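Local structure of BILBO1_N domain-containing protein (Trypanosoma brucei equiperdum, 7A1I) at residues 30-33 and 34-38. The protein is of unknown function but carries a ubiquitin-like BILBO1 N-terminal domain and probably binds protein partners in the trypanosome cytoskeleton. Residues are numbered along the deposited sequence; the frame is centred on the assembly and turned at random.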
ATOM      1  N   PRO A  30       9.662   1.288  -9.643  1.00 70.42           N
ATOM      2  CA  PRO A  30       8.603   0.389 -10.095  1.00 62.08           C
ATOM      3  C   PRO A  30       7.625   1.102 -11.017  1.00 57.98           C
ATOM      4  O   PRO A  30       7.519   2.330 -11.041  1.00 56.60           O
ATOM      5  CB  PRO A  30       7.915  -0.026  -8.787  1.00 58.31           C
ATOM      6  CG  PRO A  30       8.096   1.159  -7.901  1.00 67.06           C
ATOM      7  CD  PRO A  30       9.337   1.905  -8.347  1.00 74.80           C
ATOM      8  N   SER A  31       6.896   0.293 -11.765  1.00 53.49           N
ATOM      9  CA  SER A  31       5.717   0.752 -12.474  1.00 47.27           C
ATOM     10  C   SER A  31       4.523   0.465 -11.579  1.00 45.13           C
ATOM     11  O   SER A  31       4.593  -0.349 -10.646  1.00 41.66           O
ATOM     12  CB  SER A  31       5.561   0.041 -13.821  1.00 48.34           C
ATOM     13  OG  SER A  31       5.092  -1.286 -13.592  1.00 48.27           O
ATOM     14  N   VAL A  32       3.429   1.183 -11.823  1.00 43.59           N
ATOM     15  CA  VAL A  32       2.295   1.035 -10.921  1.00 38.82           C
ATOM     16  C   VAL A  32       1.797  -0.402 -10.923  1.00 41.64           C
ATOM     17  O   VAL A  32       1.534  -0.986  -9.862  1.00 35.14           O
ATOM     18  CB  VAL A  32       1.170   2.010 -11.296  1.00 37.21           C
ATOM     19  CG1 VAL A  32       0.000   1.772 -10.370  1.00 34.09           C
ATOM     20  CG2 VAL A  32       1.657   3.448 -11.196  1.00 39.14           C
ATOM     21  N   SER A  33       1.684  -1.010 -12.102  1.00 39.46           N
ATOM     22  CA  SER A  33       1.136  -2.360 -12.153  1.00 43.99           C
ATOM     23  C   SER A  33       2.021  -3.350 -11.404  1.00 42.44           C
ATOM     24  O   SER A  33       1.515  -4.231 -10.693  1.00 38.30           O
ATOM     25  CB  SER A  33       0.948  -2.798 -13.594  1.00 44.01           C
ATOM     26  OG  SER A  33       2.206  -3.079 -14.171  1.00 57.75           O
ATOM     27  N   ARG A  34       3.344  -3.202 -11.532  1.00 43.15           N
ATOM     28  CA  ARG A  34       4.262  -4.058 -10.787  1.00 41.97           C
ATOM     29  C   ARG A  34       4.108  -3.861  -9.285  1.00 40.67           C
ATOM     30  O   ARG A  34       4.080  -4.833  -8.521  1.00 38.91           O
ATOM     31  CB  ARG A  34       5.702  -3.766 -11.206  1.00 45.60           C
ATOM     32  CG  ARG A  34       6.685  -4.853 -10.769  1.00 60.95           C
ATOM     33  CD  ARG A  34       6.550  -6.104 -11.640  1.00 67.96           C
ATOM     34  NE  ARG A  34       6.950  -5.837 -13.021  1.00 80.33           N
ATOM     35  CZ  ARG A  34       6.786  -6.685 -14.032  1.00 75.47           C
ATOM     36  NH1 ARG A  34       6.224  -7.869 -13.828  1.00 78.72           N
ATOM     37  NH2 ARG A  34       7.179  -6.341 -15.253  1.00 79.00           N
ATOM     38  N   LEU A  35       4.042  -2.605  -8.844  1.00 47.44           N
ATOM     39  CA  LEU A  35       3.842  -2.312  -7.430  1.00 42.11           C
ATOM     40  C   LEU A  35       2.546  -2.927  -6.910  1.00 37.53           C
ATOM     41  O   LEU A  35       2.491  -3.434  -5.774  1.00 35.85           O
ATOM     42  CB  LEU A  35       3.848  -0.796  -7.224  1.00 43.65           C
ATOM     43  CG  LEU A  35       3.488  -0.366  -5.803  1.00 40.66           C
ATOM     44  CD1 LEU A  35       4.632  -0.728  -4.839  1.00 42.03           C
ATOM     45  CD2 LEU A  35       3.211   1.119  -5.808  1.00 40.53           C
ATOM     46  N   LEU A  36       1.490  -2.899  -7.720  1.00 37.19           N
ATOM     47  CA  LEU A  36       0.219  -3.483  -7.297  1.00 36.25           C
ATOM     48  C   LEU A  36       0.289  -5.006  -7.211  1.00 37.99           C
ATOM     49  O   LEU A  36      -0.296  -5.606  -6.295  1.00 35.55           O
ATOM     50  CB  LEU A  36      -0.905  -3.040  -8.241  1.00 36.80           C
ATOM     51  CG  LEU A  36      -1.275  -1.551  -8.142  1.00 37.57           C
ATOM     52  CD1 LEU A  36      -2.363  -1.182  -9.150  1.00 36.83           C
ATOM     53  CD2 LEU A  36      -1.663  -1.116  -6.725  1.00 38.53           C
ATOM     54  N   ASN A  37       0.988  -5.652  -8.148  1.00 36.11           N
ATOM     55  CA  ASN A  37       1.135  -7.110  -8.088  1.00 36.42           C
ATOM     56  C   ASN A  37       1.978  -7.538  -6.883  1.00 39.54           C
ATOM     57  O   ASN A  37       1.632  -8.508  -6.191  1.00 39.55           O
ATOM     58  CB  ASN A  37       1.765  -7.654  -9.386  1.00 37.67           C
ATOM     59  CG  ASN A  37       0.869  -7.453 -10.609  1.00 40.65           C
ATOM     60  OD1 ASN A  37      -0.351  -7.317 -10.493  1.00 45.54           O
ATOM     61  ND2 ASN A  37       1.475  -7.421 -11.783  1.00 46.45           N
ATOM     62  N   TYR A  38       3.097  -6.842  -6.627  1.00 36.68           N
ATOM     63  CA  TYR A  38       3.902  -7.118  -5.433  1.00 41.77           C
ATOM     64  C   TYR A  38       3.077  -6.931  -4.160  1.00 38.87           C
ATOM     65  O   TYR A  38       3.139  -7.760  -3.238  1.00 36.16           O
ATOM     66  CB  TYR A  38       5.132  -6.206  -5.388  1.00 41.67           C
ATOM     67  CG  TYR A  38       6.257  -6.555  -6.347  1.00 44.70           C
ATOM     68  CD1 TYR A  38       7.355  -5.716  -6.482  1.00 55.03           C
ATOM     69  CD2 TYR A  38       6.217  -7.708  -7.118  1.00 51.05           C
ATOM     70  CE1 TYR A  38       8.392  -6.020  -7.352  1.00 61.87           C
ATOM     71  CE2 TYR A  38       7.248  -8.022  -7.993  1.00 62.03           C
ATOM     72  CZ  TYR A  38       8.332  -7.175  -8.106  1.00 64.87           C
ATOM     73  OH  TYR A  38       9.352  -7.485  -8.974  1.00 84.46           O
TER
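The carbonyl of Ser31 takes the N-H of Leu35 at 2.9 Å from O to N, nearly straight at 171°, and with it the first turn of helix 32-50 closes. Two more i to i+4 bonds follow: Val32 O receives Leu36 N, again at 2.9 Å, and Ser33 O receives Asn37 N at 3.0 Å. Ser31 is the N-cap. With its chi1 at 75°, OG swings between the backbone N and the carbonyl carbon and turns into the helix, where it accepts a weak bond from Arg34 N (3.3 Å to OG); the CB of Arg34 sits beside the same oxygen. This is the start of the helix that packs across the mixed sheet of a ubiquitin-like fold, here the BILBO1 N-terminal domain. Thr77, from a loop, forms a hydrogen bond through OG1 with Val32 N, and its side chain touches Ser31. On the sheet-facing side, CB of Pro30 approaches CB of Leu35 at 4.4 Å, and both side chains rest on Ile8 of strand 6-14. Beside this pair, Val32 and Leu36 run side by side in the same direction, CG1 of the valine 4.0 Å from CD1 of the leucine. Farther round, CG of Arg34 lies 3.9 Å above one face of the Tyr38 ring, offset toward its rim; the tyrosine's side chain also touches Phe25 of strand 17-25.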